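Local coordinates for protein peptidoglycan D,D-transpeptidase FtsI (Burkholderia pseudomallei, PDB 6HZI) that probably cross-links the peptide stems of peptidoglycan as a penicillin-binding D,D-transpeptidase (PBP-3) in the bacterial cell wall, at residues Lys28-Ile39 / Ile290-Thr301. Residues are numbered along the deposited sequence; the frame is centred on the assembly and turned at random.
Sequences KFHAKAGAAMVI and IVVAVSVDEPTT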
loop_
_atom_site.group_PDB
_atom_site.type_symbol
_atom_site.label_atom_id
_atom_site.label_comp_id
_atom_site.label_asym_id
_atom_site.label_seq_id
_atom_site.Cartn_x
_atom_site.Cartn_y
_atom_site.Cartn_z
ATOM N N LYS A 28 -3.713 -8.464 20.896
ATOM C CA LYS A 28 -4.416 -9.704 20.449
ATOM C C LYS A 28 -3.496 -10.681 19.690
ATOM O O LYS A 28 -3.764 -11.867 19.757
ATOM C CB LYS A 28 -5.586 -9.354 19.523
ATOM C CG LYS A 28 -6.240 -10.549 18.841
ATOM C CD LYS A 28 -7.681 -10.320 18.456
ATOM C CE LYS A 28 -8.460 -11.609 18.259
ATOM N NZ LYS A 28 -9.900 -11.311 18.058
ATOM N N PHE A 29 -2.510 -10.206 18.934
ATOM C CA PHE A 29 -1.560 -11.005 18.116
ATOM C C PHE A 29 -0.173 -10.971 18.768
ATOM O O PHE A 29 0.793 -11.453 18.161
ATOM C CB PHE A 29 -1.461 -10.513 16.666
ATOM C CG PHE A 29 -2.764 -10.464 15.899
ATOM C CD1 PHE A 29 -3.537 -11.600 15.723
ATOM C CD2 PHE A 29 -3.202 -9.285 15.300
ATOM C CE1 PHE A 29 -4.729 -11.554 15.005
ATOM C CE2 PHE A 29 -4.396 -9.235 14.590
ATOM C CZ PHE A 29 -5.161 -10.372 14.440
ATOM N N HIS A 30 -0.070 -10.449 19.981
ATOM C CA HIS A 30 1.191 -10.420 20.781
ATOM C C HIS A 30 2.325 -10.021 19.852
ATOM O O HIS A 30 3.269 -10.807 19.692
ATOM C CB HIS A 30 1.461 -11.754 21.514
ATOM C CG HIS A 30 0.353 -12.134 22.434
ATOM N ND1 HIS A 30 -0.834 -12.746 21.969
ATOM C CD2 HIS A 30 0.195 -11.923 23.760
ATOM C CE1 HIS A 30 -1.667 -12.907 22.993
ATOM N NE2 HIS A 30 -1.058 -12.413 24.104
ATOM N N ALA A 31 2.189 -8.853 19.227
ATOM C CA ALA A 31 3.133 -8.374 18.198
ATOM C C ALA A 31 4.175 -7.539 18.913
ATOM O O ALA A 31 3.889 -7.164 20.063
ATOM C CB ALA A 31 2.409 -7.584 17.140
ATOM N N LYS A 32 5.292 -7.246 18.245
ATOM C CA LYS A 32 6.356 -6.371 18.797
ATOM C C LYS A 32 5.904 -4.897 18.767
ATOM O O LYS A 32 6.364 -4.094 19.633
ATOM C CB LYS A 32 7.652 -6.639 18.019
ATOM C CG LYS A 32 8.663 -5.506 17.974
ATOM C CD LYS A 32 9.965 -5.876 17.287
ATOM C CE LYS A 32 11.068 -4.906 17.673
ATOM N NZ LYS A 32 12.294 -5.073 16.856
ATOM N N ALA A 33 5.065 -4.522 17.794
ATOM C CA ALA A 33 4.821 -3.109 17.409
ATOM C C ALA A 33 3.841 -2.995 16.233
ATOM O O ALA A 33 3.670 -3.937 15.404
ATOM C CB ALA A 33 6.123 -2.421 17.059
ATOM N N GLY A 34 3.238 -1.825 16.141
ATOM C CA GLY A 34 2.265 -1.524 15.092
ATOM C C GLY A 34 2.328 -0.070 14.688
ATOM O O GLY A 34 2.747 0.761 15.519
ATOM N N ALA A 35 1.888 0.235 13.465
ATOM C CA ALA A 35 1.740 1.622 12.976
ATOM C C ALA A 35 0.491 1.678 12.105
ATOM O O ALA A 35 0.127 0.635 11.485
ATOM C CB ALA A 35 2.988 2.023 12.250
ATOM N N ALA A 36 -0.179 2.820 12.120
ATOM C CA ALA A 36 -1.346 3.057 11.262
ATOM C C ALA A 36 -1.560 4.561 11.057
ATOM O O ALA A 36 -1.134 5.353 11.915
ATOM C CB ALA A 36 -2.531 2.353 11.865
ATOM N N MET A 37 -2.180 4.931 9.933
ATOM C CA MET A 37 -2.461 6.342 9.607
ATOM C C MET A 37 -3.584 6.440 8.570
ATOM O O MET A 37 -3.783 5.474 7.807
ATOM C CB MET A 37 -1.180 7.039 9.107
ATOM C CG MET A 37 -0.743 6.668 7.705
ATOM S SD MET A 37 0.796 7.455 7.213
ATOM C CE MET A 37 0.249 9.147 6.958
ATOM N N VAL A 38 -4.269 7.581 8.565
ATOM C CA VAL A 38 -5.396 7.904 7.662
ATOM C C VAL A 38 -5.066 9.223 7.020
ATOM O O VAL A 38 -4.693 10.150 7.767
ATOM C CB VAL A 38 -6.736 7.970 8.409
ATOM C CG1 VAL A 38 -7.896 8.152 7.439
ATOM C CG2 VAL A 38 -6.951 6.693 9.232
ATOM N N ILE A 39 -5.204 9.261 5.702
ATOM C CA ILE A 39 -5.018 10.448 4.825
ATOM C C ILE A 39 -6.350 10.770 4.154
ATOM O O ILE A 39 -7.001 9.842 3.593
ATOM C CB ILE A 39 -3.959 10.148 3.766
ATOM C CG1 ILE A 39 -2.664 9.679 4.433
ATOM C CG2 ILE A 39 -3.780 11.368 2.897
ATOM C CD1 ILE A 39 -1.467 9.507 3.497
ATOM N N ILE A 290 -10.688 8.328 1.918
ATOM C CA ILE A 290 -9.542 8.088 2.823
ATOM C C ILE A 290 -8.669 6.990 2.234
ATOM O O ILE A 290 -9.212 6.087 1.574
ATOM C CB ILE A 290 -9.996 7.713 4.239
ATOM C CG1 ILE A 290 -10.913 6.495 4.259
ATOM C CG2 ILE A 290 -10.644 8.915 4.911
ATOM C CD1 ILE A 290 -11.070 5.900 5.661
ATOM N N VAL A 291 -7.364 7.135 2.449
ATOM C CA VAL A 291 -6.370 6.060 2.331
ATOM C C VAL A 291 -6.019 5.640 3.747
ATOM O O VAL A 291 -5.765 6.548 4.589
ATOM C CB VAL A 291 -5.135 6.578 1.595
ATOM C CG1 VAL A 291 -3.906 5.703 1.809
ATOM C CG2 VAL A 291 -5.418 6.784 0.105
ATOM N N VAL A 292 -5.953 4.329 3.985
ATOM C CA VAL A 292 -5.597 3.805 5.322
ATOM C C VAL A 292 -4.437 2.840 5.152
ATOM O O VAL A 292 -4.530 1.944 4.290
ATOM C CB VAL A 292 -6.815 3.172 6.018
ATOM C CG1 VAL A 292 -6.423 2.435 7.289
ATOM C CG2 VAL A 292 -7.898 4.198 6.336
ATOM N N ALA A 293 -3.400 3.003 5.972
ATOM C CA ALA A 293 -2.233 2.105 5.958
ATOM C C ALA A 293 -2.035 1.545 7.360
ATOM O O ALA A 293 -2.127 2.317 8.356
ATOM C CB ALA A 293 -1.012 2.837 5.465
ATOM N N VAL A 294 -1.737 0.254 7.415
ATOM C CA VAL A 294 -1.582 -0.498 8.686
ATOM C C VAL A 294 -0.386 -1.413 8.541
ATOM O O VAL A 294 -0.283 -2.105 7.493
ATOM C CB VAL A 294 -2.828 -1.339 9.019
ATOM C CG1 VAL A 294 -2.622 -2.097 10.313
ATOM C CG2 VAL A 294 -4.064 -0.486 9.123
ATOM N N SER A 295 0.439 -1.460 9.574
ATOM C CA SER A 295 1.598 -2.384 9.651
ATOM C C SER A 295 1.708 -2.988 11.068
ATOM O O SER A 295 1.664 -2.228 12.058
ATOM C CB SER A 295 2.829 -1.667 9.182
ATOM O OG SER A 295 3.901 -2.581 8.999
ATOM N N VAL A 296 1.769 -4.319 11.173
ATOM C CA VAL A 296 1.894 -5.066 12.465
ATOM C C VAL A 296 3.202 -5.856 12.383
ATOM O O VAL A 296 3.323 -6.773 11.519
ATOM C CB VAL A 296 0.677 -5.965 12.735
ATOM C CG1 VAL A 296 0.788 -6.788 14.003
ATOM C CG2 VAL A 296 -0.601 -5.160 12.747
ATOM N N ASP A 297 4.174 -5.462 13.200
ATOM C CA ASP A 297 5.514 -6.065 13.172
ATOM C C ASP A 297 5.541 -7.287 14.096
ATOM O O ASP A 297 5.120 -7.153 15.266
ATOM C CB ASP A 297 6.554 -5.023 13.549
ATOM C CG ASP A 297 7.925 -5.426 13.064
ATOM O OD1 ASP A 297 7.985 -6.261 12.117
ATOM O OD2 ASP A 297 8.914 -4.947 13.662
ATOM N N GLU A 298 6.031 -8.420 13.564
ATOM C CA GLU A 298 6.343 -9.686 14.279
ATOM C C GLU A 298 5.206 -10.080 15.185
ATOM O O GLU A 298 5.382 -10.238 16.389
ATOM C CB GLU A 298 7.603 -9.572 15.112
ATOM C CG GLU A 298 8.812 -9.211 14.289
ATOM C CD GLU A 298 10.071 -9.214 15.132
ATOM O OE1 GLU A 298 10.014 -9.727 16.312
ATOM O OE2 GLU A 298 11.102 -8.688 14.610
ATOM N N PRO A 299 4.025 -10.327 14.592
ATOM C CA PRO A 299 2.911 -10.940 15.319
ATOM C C PRO A 299 3.259 -12.403 15.610
ATOM O O PRO A 299 4.107 -12.959 14.916
ATOM C CB PRO A 299 1.751 -10.884 14.326
ATOM C CG PRO A 299 2.434 -10.874 12.961
ATOM C CD PRO A 299 3.779 -10.198 13.151
ATOM N N THR A 300 2.637 -12.999 16.621
ATOM C CA THR A 300 3.029 -14.353 17.091
ATOM C C THR A 300 1.805 -15.244 17.280
ATOM O O THR A 300 2.034 -16.440 17.447
ATOM C CB THR A 300 3.891 -14.303 18.362
ATOM O OG1 THR A 300 2.986 -13.948 19.412
ATOM C CG2 THR A 300 5.090 -13.373 18.256
ATOM N N THR A 301 0.581 -14.712 17.244
ATOM C CA THR A 301 -0.657 -15.513 17.439
ATOM C C THR A 301 -1.672 -15.090 16.384
ATOM O O THR A 301 -2.680 -14.482 16.775
ATOM C CB THR A 301 -1.197 -15.443 18.880
ATOM O OG1 THR A 301 -1.593 -14.125 19.259
ATOM C CG2 THR A 301 -0.193 -15.916 19.911
#
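Phe-29 O takes two backbone N-H groups, a firm bond from Thr-300 N (2.9 Å, 167° at the hydrogen) and a weak one from Thr-301 N, just where helix 12-28 ends. Beyond it the segments run as antiparallel neighbours, strands 33-39 and 290-297 at 174°, within the sheet of the penicillin-binding transpeptidase domain. The shortest bond between the two strands is Asp-297 N to Ala-33 O, 2.7 Å; Ala-35 with Ser-295, Met-37 with Ala-293 and Ile-39 with Val-291 each exchange two bonds.

One face of the pair carries Ala-36, Val-38, Val-292, Val-294 and Val-296, and is covered by helices 12-28 and 310-324. There Val-38 and Val-292 run alongside each other in the same direction, CG2 to CG2 at 3.9 Å. With Val-38 CG1 anti to the backbone N (chi1 -174°), that methyl reaches Ile-290 CG2 at 3.8 Å. On the other face, Met-37 and Ile-39 pack on helix 187-198, while Ser-295 OG bonds to Ser-278 OG.

At the exposed end Lys-32 N bonds to Asp-297 O, and the extended Lys-32 chain passes Asp-297 and Glu-298. Its ammonium makes no salt bridge with either carboxylate; that of Glu-298 pairs with Lys-264. Ala-31 CB touches both Asp-297 O and Val-296 CG1.

His-30, with positive phi, is the C-prime residue of a Schellman motif closing helix 12-28, and its carbonyl receives Thr-300 OG1, which comes in tilted from the carbonyl plane. The Phe-29 ring turns its edge to Thr-301 O, 3.2 Å from CD1. In the plane of the imidazole, at its edge, His-30 ND1 meets Thr-301 OG1 in a hydrogen bond of 3.1 Å.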